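Local coordinates for tail fiber protein (Pseudomonas aeruginosa, PDB 6CL6) that forms the trimeric tail fiber of the R2 pyocin, a contractile injection system, and probably recognises receptors on the surface of target bacteria, at residues A[152-157]-A[165-170]; A[128-133]-A[146-151]; A[169-174]-A[183-188]; A[193-198]-A[205-210]. One frame throughout, in Å; residues are numbered along the deposited sequence.

Contact 1 (A[152-157]-A[165-170]); sequences SFTAQA and IVRAGL. With EDO (1,2-ethanediol), chain K.
Thr154 reaches across to segment 165-170 with both branches of its side chain, and each does a different job. OG1 lies anti to its own carbonyl carbon (chi1 -75°), which turns the hydroxyl to Ala168 N; that amide donates to it at 3.0 Å along a fairly straight path, 160° at the hydrogen. The methyl CG2 takes the other direction, resting 3.6 Å from Val166 O and 4.0 Å from Val166 CG1, and the two branched side chains cross at about a right angle. A turn further on, the methyl of Ala157 points into the loop and touches Arg167 O, with Ala157 CB at 3.6 Å. From the loop side Ala168 answers with its own CB, set against the backbone where Ser152 joins Phe153.

The guanidinium of Arg167 does not join in: it folds back so that NH1 bonds Val166 O from above the carbonyl plane, while NE pairs with Asp189. An ethanediol, probably from the crystallisation liquor, has settled beside the contact, its O1 taking the Thr154 N-H at 2.8 Å. Phe180 of a second subunit packs on Ser152 and Ala168. Phe153 occupies the N-cap position of helix 154-159. The first turn of this short helix meets a loop with an inverse gamma turn centred on Val166, leading into strand 169-177: a helical connection between neighbouring antiparallel strands.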
# COMPACT_ATOMS: atom_id res chain seq x y z
N SER A 152 -17.99 -10.70 -32.07
CA SER A 152 -18.52 -11.78 -31.26
C SER A 152 -17.50 -12.85 -30.94
O SER A 152 -17.81 -13.79 -30.21
CB SER A 152 -19.74 -12.36 -31.95
OG SER A 152 -20.73 -11.35 -32.11
N PHE A 153 -16.27 -12.73 -31.46
CA PHE A 153 -15.29 -13.80 -31.32
C PHE A 153 -13.95 -13.24 -30.87
O PHE A 153 -13.33 -12.47 -31.59
CB PHE A 153 -15.13 -14.56 -32.65
CG PHE A 153 -16.36 -15.29 -33.08
CD1 PHE A 153 -17.31 -14.65 -33.84
CD2 PHE A 153 -16.55 -16.63 -32.71
CE1 PHE A 153 -18.46 -15.32 -34.25
CE2 PHE A 153 -17.70 -17.31 -33.09
CZ PHE A 153 -18.66 -16.65 -33.87
N THR A 154 -13.50 -13.65 -29.69
CA THR A 154 -12.18 -13.25 -29.24
C THR A 154 -11.10 -13.64 -30.24
O THR A 154 -10.17 -12.87 -30.47
CB THR A 154 -11.92 -13.84 -27.86
OG1 THR A 154 -12.70 -13.10 -26.89
CG2 THR A 154 -10.46 -13.79 -27.48
N ALA A 155 -11.21 -14.82 -30.87
CA ALA A 155 -10.22 -15.24 -31.83
C ALA A 155 -10.19 -14.34 -33.06
O ALA A 155 -9.16 -14.27 -33.74
CB ALA A 155 -10.46 -16.69 -32.28
N GLN A 156 -11.29 -13.66 -33.38
CA GLN A 156 -11.28 -12.72 -34.49
C GLN A 156 -10.73 -11.35 -34.07
O GLN A 156 -10.21 -10.62 -34.94
CB GLN A 156 -12.70 -12.58 -35.07
CG GLN A 156 -13.15 -13.90 -35.77
CD GLN A 156 -14.50 -13.82 -36.45
OE1 GLN A 156 -14.75 -14.55 -37.36
NE2 GLN A 156 -15.37 -12.94 -36.00
N ALA A 157 -10.81 -10.98 -32.79
CA ALA A 157 -9.98 -9.87 -32.33
C ALA A 157 -8.50 -10.22 -32.45
O ALA A 157 -7.68 -9.39 -32.88
CB ALA A 157 -10.35 -9.50 -30.90
N ILE A 165 -7.60 -4.77 -26.99
CA ILE A 165 -7.47 -5.95 -26.14
C ILE A 165 -7.95 -7.11 -26.99
O ILE A 165 -8.80 -6.95 -27.88
CB ILE A 165 -8.30 -5.79 -24.84
CG1 ILE A 165 -8.05 -6.94 -23.87
CG2 ILE A 165 -9.81 -5.69 -25.19
CD1 ILE A 165 -6.69 -6.83 -23.17
N VAL A 166 -7.37 -8.28 -26.77
CA VAL A 166 -7.82 -9.47 -27.50
C VAL A 166 -9.05 -10.02 -26.81
O VAL A 166 -8.95 -10.90 -25.94
CB VAL A 166 -6.70 -10.51 -27.64
CG1 VAL A 166 -7.20 -11.75 -28.39
CG2 VAL A 166 -5.53 -9.89 -28.36
N ARG A 167 -10.22 -9.46 -27.16
CA ARG A 167 -11.49 -9.84 -26.57
C ARG A 167 -12.60 -9.48 -27.53
O ARG A 167 -12.55 -8.44 -28.20
CB ARG A 167 -11.78 -9.12 -25.23
CG ARG A 167 -10.86 -9.39 -24.11
CD ARG A 167 -11.14 -10.71 -23.42
NE ARG A 167 -10.51 -10.72 -22.07
CZ ARG A 167 -9.20 -10.78 -21.87
NH1 ARG A 167 -8.37 -10.80 -22.89
NH2 ARG A 167 -8.72 -10.78 -20.65
N ALA A 168 -13.63 -10.33 -27.59
CA ALA A 168 -14.90 -9.92 -28.16
C ALA A 168 -15.36 -8.63 -27.48
O ALA A 168 -15.02 -8.35 -26.33
CB ALA A 168 -15.93 -11.03 -27.97
N GLY A 169 -16.13 -7.82 -28.19
CA GLY A 169 -16.53 -6.54 -27.64
C GLY A 169 -17.32 -5.71 -28.61
O GLY A 169 -17.57 -6.09 -29.75
N LEU A 170 -17.69 -4.53 -28.13
CA LEU A 170 -18.49 -3.57 -28.87
C LEU A 170 -17.68 -2.36 -29.29
O LEU A 170 -17.20 -1.59 -28.44
CB LEU A 170 -19.69 -3.11 -28.02
CG LEU A 170 -20.80 -2.43 -28.78
CD1 LEU A 170 -21.42 -3.34 -29.81
CD2 LEU A 170 -21.85 -1.96 -27.80
C1 EDO K . -16.21 -14.58 -27.26
O1 EDO K . -15.09 -15.16 -27.96
C2 EDO K . -16.94 -15.68 -26.52
O2 EDO K . -16.04 -16.22 -25.52

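Contact 2 (A[128-133]-A[146-151])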
# COMPACT_ATOMS: atom_id res chain seq x y z
N LYS A 128 -30.71 0.88 -34.09
CA LYS A 128 -30.91 0.00 -32.95
C LYS A 128 -30.37 -1.40 -33.18
O LYS A 128 -30.02 -2.09 -32.20
CB LYS A 128 -32.40 -0.01 -32.60
CG LYS A 128 -32.75 1.20 -31.71
CD LYS A 128 -34.20 1.25 -31.33
CE LYS A 128 -34.42 2.34 -30.28
NZ LYS A 128 -35.84 2.42 -29.90
N GLU A 129 -30.23 -1.81 -34.43
CA GLU A 129 -29.43 -2.96 -34.79
C GLU A 129 -28.02 -2.49 -35.13
O GLU A 129 -27.84 -1.43 -35.70
CB GLU A 129 -30.04 -3.72 -35.97
CG GLU A 129 -31.37 -4.38 -35.62
CD GLU A 129 -31.91 -5.21 -36.78
OE1 GLU A 129 -31.72 -4.80 -37.95
OE2 GLU A 129 -32.51 -6.28 -36.53
N ALA A 130 -27.03 -3.29 -34.74
CA ALA A 130 -25.65 -2.97 -35.04
C ALA A 130 -25.45 -2.85 -36.55
O ALA A 130 -26.15 -3.50 -37.34
CB ALA A 130 -24.72 -4.04 -34.49
N ASP A 131 -24.50 -2.01 -36.95
CA ASP A 131 -24.15 -1.89 -38.35
C ASP A 131 -23.68 -3.20 -38.91
O ASP A 131 -23.87 -3.45 -40.10
CB ASP A 131 -23.07 -0.82 -38.55
CG ASP A 131 -23.60 0.58 -38.38
OD1 ASP A 131 -23.61 1.05 -37.23
OD2 ASP A 131 -24.01 1.20 -39.38
N GLY A 132 -23.05 -4.04 -38.09
CA GLY A 132 -22.51 -5.30 -38.58
C GLY A 132 -21.76 -6.07 -37.52
O GLY A 132 -21.43 -5.55 -36.45
N GLU A 133 -21.54 -7.34 -37.83
CA GLU A 133 -20.64 -8.20 -37.08
C GLU A 133 -19.26 -8.11 -37.72
O GLU A 133 -19.14 -8.20 -38.94
CB GLU A 133 -21.13 -9.64 -37.08
CG GLU A 133 -22.37 -9.83 -36.27
CD GLU A 133 -22.06 -9.97 -34.79
OE1 GLU A 133 -20.98 -10.52 -34.47
OE2 GLU A 133 -22.88 -9.53 -33.97
N SER A 146 -19.22 6.51 -39.03
CA SER A 146 -19.98 6.47 -37.78
C SER A 146 -20.88 5.26 -37.71
O SER A 146 -21.47 4.85 -38.71
CB SER A 146 -20.82 7.74 -37.66
OG SER A 146 -20.05 8.86 -37.46
N GLY A 147 -21.00 4.69 -36.52
CA GLY A 147 -21.83 3.51 -36.32
C GLY A 147 -21.35 2.68 -35.14
O GLY A 147 -20.51 3.11 -34.34
N TRP A 148 -21.91 1.49 -35.02
CA TRP A 148 -21.42 0.58 -34.01
C TRP A 148 -21.42 -0.84 -34.58
O TRP A 148 -22.30 -1.22 -35.35
CB TRP A 148 -22.21 0.63 -32.70
CG TRP A 148 -23.67 0.38 -32.77
CD1 TRP A 148 -24.59 1.15 -33.39
CD2 TRP A 148 -24.39 -0.68 -32.14
NE1 TRP A 148 -25.85 0.63 -33.20
CE2 TRP A 148 -25.75 -0.50 -32.44
CE3 TRP A 148 -24.01 -1.77 -31.35
CZ2 TRP A 148 -26.73 -1.35 -31.98
CZ3 TRP A 148 -24.98 -2.62 -30.90
CH2 TRP A 148 -26.32 -2.41 -31.23
N TRP A 149 -20.44 -1.62 -34.15
CA TRP A 149 -20.16 -2.94 -34.68
C TRP A 149 -19.83 -3.89 -33.53
O TRP A 149 -19.26 -3.48 -32.51
CB TRP A 149 -19.01 -2.92 -35.69
CG TRP A 149 -19.33 -2.33 -36.99
CD1 TRP A 149 -19.66 -3.00 -38.12
CD2 TRP A 149 -19.32 -0.94 -37.32
NE1 TRP A 149 -19.88 -2.10 -39.13
CE2 TRP A 149 -19.69 -0.83 -38.66
CE3 TRP A 149 -19.03 0.22 -36.62
CZ2 TRP A 149 -19.79 0.41 -39.32
CZ3 TRP A 149 -19.14 1.44 -37.25
CH2 TRP A 149 -19.53 1.53 -38.59
N SER A 150 -20.14 -5.16 -33.74
CA SER A 150 -19.94 -6.18 -32.73
C SER A 150 -18.90 -7.19 -33.18
O SER A 150 -19.00 -7.75 -34.28
CB SER A 150 -21.26 -6.94 -32.45
OG SER A 150 -21.10 -7.87 -31.42
N GLN A 151 -17.93 -7.45 -32.32
CA GLN A 151 -17.00 -8.55 -32.51
C GLN A 151 -17.42 -9.64 -31.54
O GLN A 151 -17.24 -9.50 -30.32
CB GLN A 151 -15.54 -8.13 -32.28
CG GLN A 151 -14.54 -9.28 -32.35
CD GLN A 151 -14.62 -10.05 -33.68
OE1 GLN A 151 -15.25 -11.10 -33.77
NE2 GLN A 151 -13.99 -9.50 -34.71
O HOH W 1 -22.73 -9.94 -31.13
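Asp131 grips Trp148 at two points, through its backbone and through its carboxylate. Its amide N donates to Trp148 O at 2.8 Å, and OD1 takes the Trp148 N-H, also at 2.8 Å, from the anti side and 30° out of the carboxylate plane. Both backbone polar groups of Trp148 are therefore satisfied by one residue. The second carboxylate oxygen, OD2, turns out of this chain to a salt bridge with Lys128 of the third subunit; Lys128 of this chain in turn reaches Asp131 of the second subunit. Further along, Ser150 N bonds Gly132 O at 3.0 Å and 168°.

At the far end Glu133 splits its oxygens: OE1 bonds Ser152 OG, while OE2 accepts from a water at 2.9 Å that also bonds Ser150 OG.

Two indoles flank these bonds. The chi1 of Trp148, 57°, carries its ring under Ala130, whose CB lies 3.8 Å from the centroid of the six-membered ring, almost on its normal. The indole NE1 is bonded to Thr127 O. Asp131 CB covers a face of Trp149 in the same CH-pi manner, 3.7 Å from the five-membered ring centroid. Through the pairing of Glu133 with Ser150, the short, weakly bonded strand 132-133 lies parallel at the edge of an otherwise antiparallel sheet, a mixed sheet whose edge is tied to both other subunits of the trimeric fiber.

Contact 3 (A[169-174]-A[183-188]); sequences GLLHVY and QTYQAY. With EDO (1,2-ethanediol), chain K.
Thr184 has its OG1 between the backbone N and the carbonyl carbon (chi1 69°), and this torsion brings the hydroxyl to 3.3 Å from His172 CB. The His172 torsion (chi1 -86°) directs the imidazole so that ND1 meets a water shared with that hydroxyl; the two side chains cross obliquely. Two waters gather here, each 2.8 Å from Thr184 OG1. One also donates to Leu170 O and bonds His172 ND1, lying in the plane of the imidazole at its edge; the other bridges to Tyr174 OH.

On the face carrying Leu171, Val173 and Gln183, the ring of Tyr185 swings back along its partner strand. With CG anti to the backbone N (chi1 -163°) it lies against the backbone of Gly169 and Leu170, Tyr185 CZ coming to 3.8 Å from Gly169 CA, and its CD1 touches Leu171 CB at 4.0 Å. The phenol OH goes on to bond Arg167 O. Gln183 runs extended beside Val173, its OE1 bonded to Arg196 NE.

Leu170 pairs with Gln186, and His172 with Thr184, by two backbone bonds each. Strands 169-177 and 180-187 thus form an antiparallel hairpin at the middle of the six-stranded sheet. Strand 147-151 flanks it on one edge and strand 193-199 on the other, while His172 meets Tyr174 of the second subunit edge-to-face.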
# COMPACT_ATOMS: atom_id res chain seq x y z
N GLY A 169 -16.13 -7.82 -28.19
CA GLY A 169 -16.53 -6.54 -27.64
C GLY A 169 -17.32 -5.71 -28.61
O GLY A 169 -17.57 -6.09 -29.75
N LEU A 170 -17.69 -4.53 -28.13
CA LEU A 170 -18.49 -3.57 -28.87
C LEU A 170 -17.68 -2.36 -29.29
O LEU A 170 -17.20 -1.59 -28.44
CB LEU A 170 -19.69 -3.11 -28.02
CG LEU A 170 -20.80 -2.43 -28.78
CD1 LEU A 170 -21.42 -3.34 -29.81
CD2 LEU A 170 -21.85 -1.96 -27.80
N LEU A 171 -17.60 -2.14 -30.60
CA LEU A 171 -16.95 -0.97 -31.17
C LEU A 171 -17.95 0.11 -31.53
O LEU A 171 -18.91 -0.16 -32.28
CB LEU A 171 -16.16 -1.32 -32.43
CG LEU A 171 -15.53 -0.19 -33.22
CD1 LEU A 171 -14.33 0.36 -32.44
CD2 LEU A 171 -15.06 -0.65 -34.58
N HIS A 172 -17.69 1.34 -31.05
CA HIS A 172 -18.40 2.52 -31.51
C HIS A 172 -17.46 3.41 -32.31
O HIS A 172 -16.30 3.60 -31.94
CB HIS A 172 -18.97 3.36 -30.36
CG HIS A 172 -20.31 2.94 -29.90
ND1 HIS A 172 -20.49 1.97 -28.93
CD2 HIS A 172 -21.55 3.36 -30.24
CE1 HIS A 172 -21.79 1.82 -28.70
NE2 HIS A 172 -22.45 2.63 -29.50
N VAL A 173 -17.96 3.96 -33.41
CA VAL A 173 -17.22 4.93 -34.19
C VAL A 173 -18.05 6.20 -34.27
O VAL A 173 -19.19 6.18 -34.75
CB VAL A 173 -16.90 4.41 -35.59
CG1 VAL A 173 -16.07 5.45 -36.36
CG2 VAL A 173 -16.21 3.08 -35.55
N TYR A 174 -17.47 7.31 -33.84
CA TYR A 174 -18.04 8.65 -33.99
C TYR A 174 -17.13 9.42 -34.95
O TYR A 174 -16.16 10.06 -34.54
CB TYR A 174 -18.20 9.35 -32.66
CG TYR A 174 -18.88 8.49 -31.61
CD1 TYR A 174 -20.25 8.28 -31.64
CD2 TYR A 174 -18.15 7.92 -30.60
CE1 TYR A 174 -20.87 7.52 -30.71
CE2 TYR A 174 -18.76 7.15 -29.64
CZ TYR A 174 -20.14 6.95 -29.71
OH TYR A 174 -20.78 6.21 -28.77
N GLN A 183 -13.23 6.56 -31.56
CA GLN A 183 -13.68 5.19 -31.33
C GLN A 183 -13.71 4.89 -29.83
O GLN A 183 -12.89 5.39 -29.06
CB GLN A 183 -12.76 4.16 -32.03
CG GLN A 183 -12.63 4.34 -33.53
CD GLN A 183 -11.76 3.30 -34.17
OE1 GLN A 183 -10.78 2.84 -33.56
NE2 GLN A 183 -12.12 2.90 -35.40
N THR A 184 -14.64 4.03 -29.44
CA THR A 184 -14.65 3.38 -28.14
C THR A 184 -14.84 1.88 -28.33
O THR A 184 -15.38 1.44 -29.34
CB THR A 184 -15.76 3.88 -27.21
OG1 THR A 184 -17.04 3.45 -27.71
CG2 THR A 184 -15.70 5.36 -27.11
N TYR A 185 -14.36 1.11 -27.35
CA TYR A 185 -14.42 -0.36 -27.38
C TYR A 185 -14.73 -0.84 -25.98
O TYR A 185 -13.99 -0.52 -25.03
CB TYR A 185 -13.11 -0.97 -27.84
CG TYR A 185 -13.22 -2.42 -28.30
CD1 TYR A 185 -13.75 -2.73 -29.57
CD2 TYR A 185 -12.83 -3.47 -27.49
CE1 TYR A 185 -13.86 -4.03 -30.01
CE2 TYR A 185 -12.93 -4.82 -27.94
CZ TYR A 185 -13.45 -5.07 -29.22
OH TYR A 185 -13.60 -6.33 -29.71
N GLN A 186 -15.80 -1.58 -25.86
CA GLN A 186 -16.24 -2.16 -24.59
C GLN A 186 -16.08 -3.68 -24.68
O GLN A 186 -16.77 -4.34 -25.46
CB GLN A 186 -17.69 -1.75 -24.31
CG GLN A 186 -18.27 -2.37 -23.04
CD GLN A 186 -19.73 -1.98 -22.80
OE1 GLN A 186 -20.28 -1.09 -23.47
NE2 GLN A 186 -20.35 -2.65 -21.85
N ALA A 187 -15.17 -4.21 -23.88
CA ALA A 187 -14.91 -5.65 -23.89
C ALA A 187 -16.10 -6.42 -23.34
O ALA A 187 -16.73 -6.01 -22.37
CB ALA A 187 -13.66 -5.95 -23.08
N TYR A 188 -16.41 -7.55 -23.97
CA TYR A 188 -17.61 -8.30 -23.59
C TYR A 188 -17.52 -8.80 -22.15
O TYR A 188 -18.54 -8.85 -21.45
CB TYR A 188 -17.84 -9.48 -24.56
CG TYR A 188 -17.09 -10.72 -24.22
CD1 TYR A 188 -15.73 -10.83 -24.45
CD2 TYR A 188 -17.76 -11.81 -23.66
CE1 TYR A 188 -15.05 -12.01 -24.15
CE2 TYR A 188 -17.08 -12.96 -23.32
CZ TYR A 188 -15.74 -13.06 -23.57
OH TYR A 188 -15.09 -14.22 -23.26
C1 EDO K . -16.21 -14.58 -27.26
O1 EDO K . -15.09 -15.16 -27.96
C2 EDO K . -16.94 -15.68 -26.52
O2 EDO K . -16.04 -16.22 -25.52
O HOH W 2 -18.11 0.91 -27.50
O HOH W 3 -19.23 4.98 -26.79

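Contact 4 (A[193-198]-A[205-210]); sequences FYFRCR and PWRRMW
Arg196 and Trp206 pack closely. The arginine chain runs extended from CG to NE over the indole, its CD centred on one face and 3.5 Å from the centroid of the five-membered ring, and the guanidinium lies only 14° from parallel with the ring. That flat group is well held elsewhere: NE bonds Gln183 OE1, NH2 pairs with Asp141, and Trp203 adds a cation-pi contact. Trp206 also presses CE3 against Tyr194 CB at 3.5 Å, and its NE1 bonds Asn162 O. On the opposite side of the strand pair, a chi1 of 57° swings the Phe195 ring beneath Arg207; Arg207 CB stands 3.6 Å from its centroid, over the face. Arg208 CG is just as snug, 3.4 Å from Tyr194 CE2.

Beyond these aliphatic carbons the contact loosens, at the polar ends of the two arginines and at exposed Pro205 on the rim. Past CG, Arg207 bends away from strand 193-199 and bonds Gly190 O of the third subunit through NE. The bond from Arg208 NE to Tyr194 OH is weak, 3.2 Å and bent to 124°; Tyr194 OH bonds Glu191 OE1, and Arg208 NH2 makes salt bridges to Glu191 and Asp214.

Phe195 and Arg207 exchange two backbone bonds, and Met209 N adds a third to Phe193 O at 3.0 Å. Met209 also meets its copies in both other subunits. This is an antiparallel beta hairpin, 193-199 with 202-208, closing one edge of the sheet and leading out into the trimer interface.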
# COMPACT_ATOMS: atom_id res chain seq x y z
N PHE A 193 -12.86 -0.78 -20.77
CA PHE A 193 -13.52 0.12 -21.71
C PHE A 193 -12.42 1.03 -22.21
O PHE A 193 -11.62 1.53 -21.41
CB PHE A 193 -14.65 0.89 -21.00
CG PHE A 193 -15.57 1.66 -21.92
CD1 PHE A 193 -15.19 2.83 -22.52
CD2 PHE A 193 -16.87 1.18 -22.14
CE1 PHE A 193 -16.08 3.51 -23.38
CE2 PHE A 193 -17.74 1.87 -22.95
CZ PHE A 193 -17.34 3.04 -23.56
N TYR A 194 -12.30 1.17 -23.54
CA TYR A 194 -11.19 1.85 -24.17
C TYR A 194 -11.65 2.96 -25.10
O TYR A 194 -12.73 2.85 -25.69
CB TYR A 194 -10.36 0.90 -25.04
CG TYR A 194 -9.67 -0.22 -24.27
CD1 TYR A 194 -10.38 -1.36 -23.87
CD2 TYR A 194 -8.35 -0.14 -23.98
CE1 TYR A 194 -9.76 -2.35 -23.20
CE2 TYR A 194 -7.71 -1.15 -23.31
CZ TYR A 194 -8.42 -2.25 -22.91
OH TYR A 194 -7.77 -3.28 -22.24
N PHE A 195 -10.80 3.97 -25.30
CA PHE A 195 -11.14 5.01 -26.26
C PHE A 195 -9.89 5.55 -26.97
O PHE A 195 -8.78 5.53 -26.43
CB PHE A 195 -11.96 6.13 -25.59
CG PHE A 195 -11.30 6.75 -24.44
CD1 PHE A 195 -11.41 6.21 -23.17
CD2 PHE A 195 -10.56 7.92 -24.61
CE1 PHE A 195 -10.75 6.81 -22.08
CE2 PHE A 195 -9.92 8.53 -23.54
CZ PHE A 195 -10.00 7.97 -22.27
N ARG A 196 -10.08 6.01 -28.20
CA ARG A 196 -9.00 6.64 -28.94
C ARG A 196 -9.61 7.51 -30.04
O ARG A 196 -10.83 7.51 -30.28
CB ARG A 196 -8.03 5.62 -29.54
CG ARG A 196 -8.56 4.88 -30.77
CD ARG A 196 -7.55 3.93 -31.41
NE ARG A 196 -8.15 3.24 -32.57
CZ ARG A 196 -7.47 2.70 -33.57
NH1 ARG A 196 -6.14 2.72 -33.58
NH2 ARG A 196 -8.12 2.12 -34.58
N CYS A 197 -8.74 8.26 -30.71
CA CYS A 197 -9.11 9.18 -31.78
C CYS A 197 -8.06 9.20 -32.88
O CYS A 197 -6.85 9.31 -32.58
CB CYS A 197 -9.27 10.61 -31.24
SG CYS A 197 -9.79 11.87 -32.45
N ARG A 198 -8.52 9.17 -34.14
CA ARG A 198 -7.65 9.45 -35.28
C ARG A 198 -7.63 10.94 -35.51
O ARG A 198 -8.65 11.53 -35.92
CB ARG A 198 -8.09 8.71 -36.53
CG ARG A 198 -6.99 8.76 -37.61
CD ARG A 198 -7.48 8.20 -38.91
NE ARG A 198 -8.31 9.17 -39.61
CZ ARG A 198 -8.92 8.93 -40.77
NH1 ARG A 198 -8.79 7.76 -41.35
NH2 ARG A 198 -9.67 9.87 -41.31
N PRO A 205 -2.86 6.55 -29.18
CA PRO A 205 -2.95 5.26 -28.50
C PRO A 205 -4.28 5.08 -27.82
O PRO A 205 -4.90 6.05 -27.37
CB PRO A 205 -1.82 5.31 -27.45
CG PRO A 205 -0.93 6.42 -27.89
CD PRO A 205 -1.82 7.42 -28.59
N TRP A 206 -4.71 3.81 -27.70
CA TRP A 206 -5.90 3.52 -26.90
C TRP A 206 -5.64 3.93 -25.45
O TRP A 206 -4.53 3.76 -24.94
CB TRP A 206 -6.25 2.05 -26.98
CG TRP A 206 -6.83 1.56 -28.27
CD1 TRP A 206 -6.19 0.87 -29.26
CD2 TRP A 206 -8.21 1.67 -28.68
NE1 TRP A 206 -7.08 0.57 -30.28
CE2 TRP A 206 -8.32 1.05 -29.93
CE3 TRP A 206 -9.34 2.27 -28.11
CZ2 TRP A 206 -9.53 1.00 -30.64
CZ3 TRP A 206 -10.53 2.22 -28.79
CH2 TRP A 206 -10.63 1.59 -30.04
N ARG A 207 -6.66 4.52 -24.83
CA ARG A 207 -6.68 4.76 -23.39
C ARG A 207 -7.53 3.66 -22.75
O ARG A 207 -8.62 3.33 -23.24
CB ARG A 207 -7.25 6.13 -23.07
CG ARG A 207 -6.46 7.27 -23.64
CD ARG A 207 -5.00 7.22 -23.21
NE ARG A 207 -4.50 8.55 -22.90
CZ ARG A 207 -3.22 8.84 -22.69
NH1 ARG A 207 -2.31 7.88 -22.78
NH2 ARG A 207 -2.87 10.09 -22.42
N ARG A 208 -7.02 3.09 -21.68
CA ARG A 208 -7.69 2.02 -20.96
C ARG A 208 -8.22 2.54 -19.63
O ARG A 208 -7.45 2.99 -18.78
CB ARG A 208 -6.72 0.85 -20.73
CG ARG A 208 -7.39 -0.33 -20.06
CD ARG A 208 -6.37 -1.40 -19.75
NE ARG A 208 -7.02 -2.56 -19.17
CZ ARG A 208 -7.47 -2.62 -17.92
NH1 ARG A 208 -7.36 -1.57 -17.13
NH2 ARG A 208 -8.05 -3.72 -17.45
N MET A 209 -9.53 2.45 -19.45
CA MET A 209 -10.14 2.83 -18.18
C MET A 209 -9.63 1.95 -17.03
O MET A 209 -9.49 0.74 -17.19
CB MET A 209 -11.66 2.72 -18.28
CG MET A 209 -12.42 3.11 -17.03
SD MET A 209 -14.16 2.59 -17.07
CE MET A 209 -14.85 3.46 -18.43
N TRP A 210 -9.34 2.57 -15.89
CA TRP A 210 -9.13 1.86 -14.64
C TRP A 210 -10.50 1.64 -13.99
O TRP A 210 -11.27 2.59 -13.85
CB TRP A 210 -8.25 2.64 -13.66
CG TRP A 210 -6.80 2.72 -14.00
CD1 TRP A 210 -6.06 3.86 -14.15
CD2 TRP A 210 -5.92 1.63 -14.20
NE1 TRP A 210 -4.76 3.53 -14.45
CE2 TRP A 210 -4.65 2.17 -14.48
CE3 TRP A 210 -6.08 0.23 -14.16
CZ2 TRP A 210 -3.55 1.35 -14.78
CZ3 TRP A 210 -4.97 -0.56 -14.43
CH2 TRP A 210 -3.73 -0.00 -14.72

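Overall arrangement
All four contacts reach one six-stranded mixed sheet. Contact 3 is its buried middle, held by regular antiparallel pairing and by waters among polar side chains. Contacts 2 and 4 lie at its two edges, about 19 Å apart between centres and without touching; each is only partly buried and relies on tryptophan faces and on charged residues that reach other subunits. Contact 1 lies where a short helix and a loop connect strands 147-151 and 169-177, and it has a single hydrogen bond across it. Contacts 1 and 3 share Gly169 and Leu170, whereas Gln183 to Arg196 couples contact 3 to contact 4, and Ser152 to Glu133 couples contact 1 to contact 2.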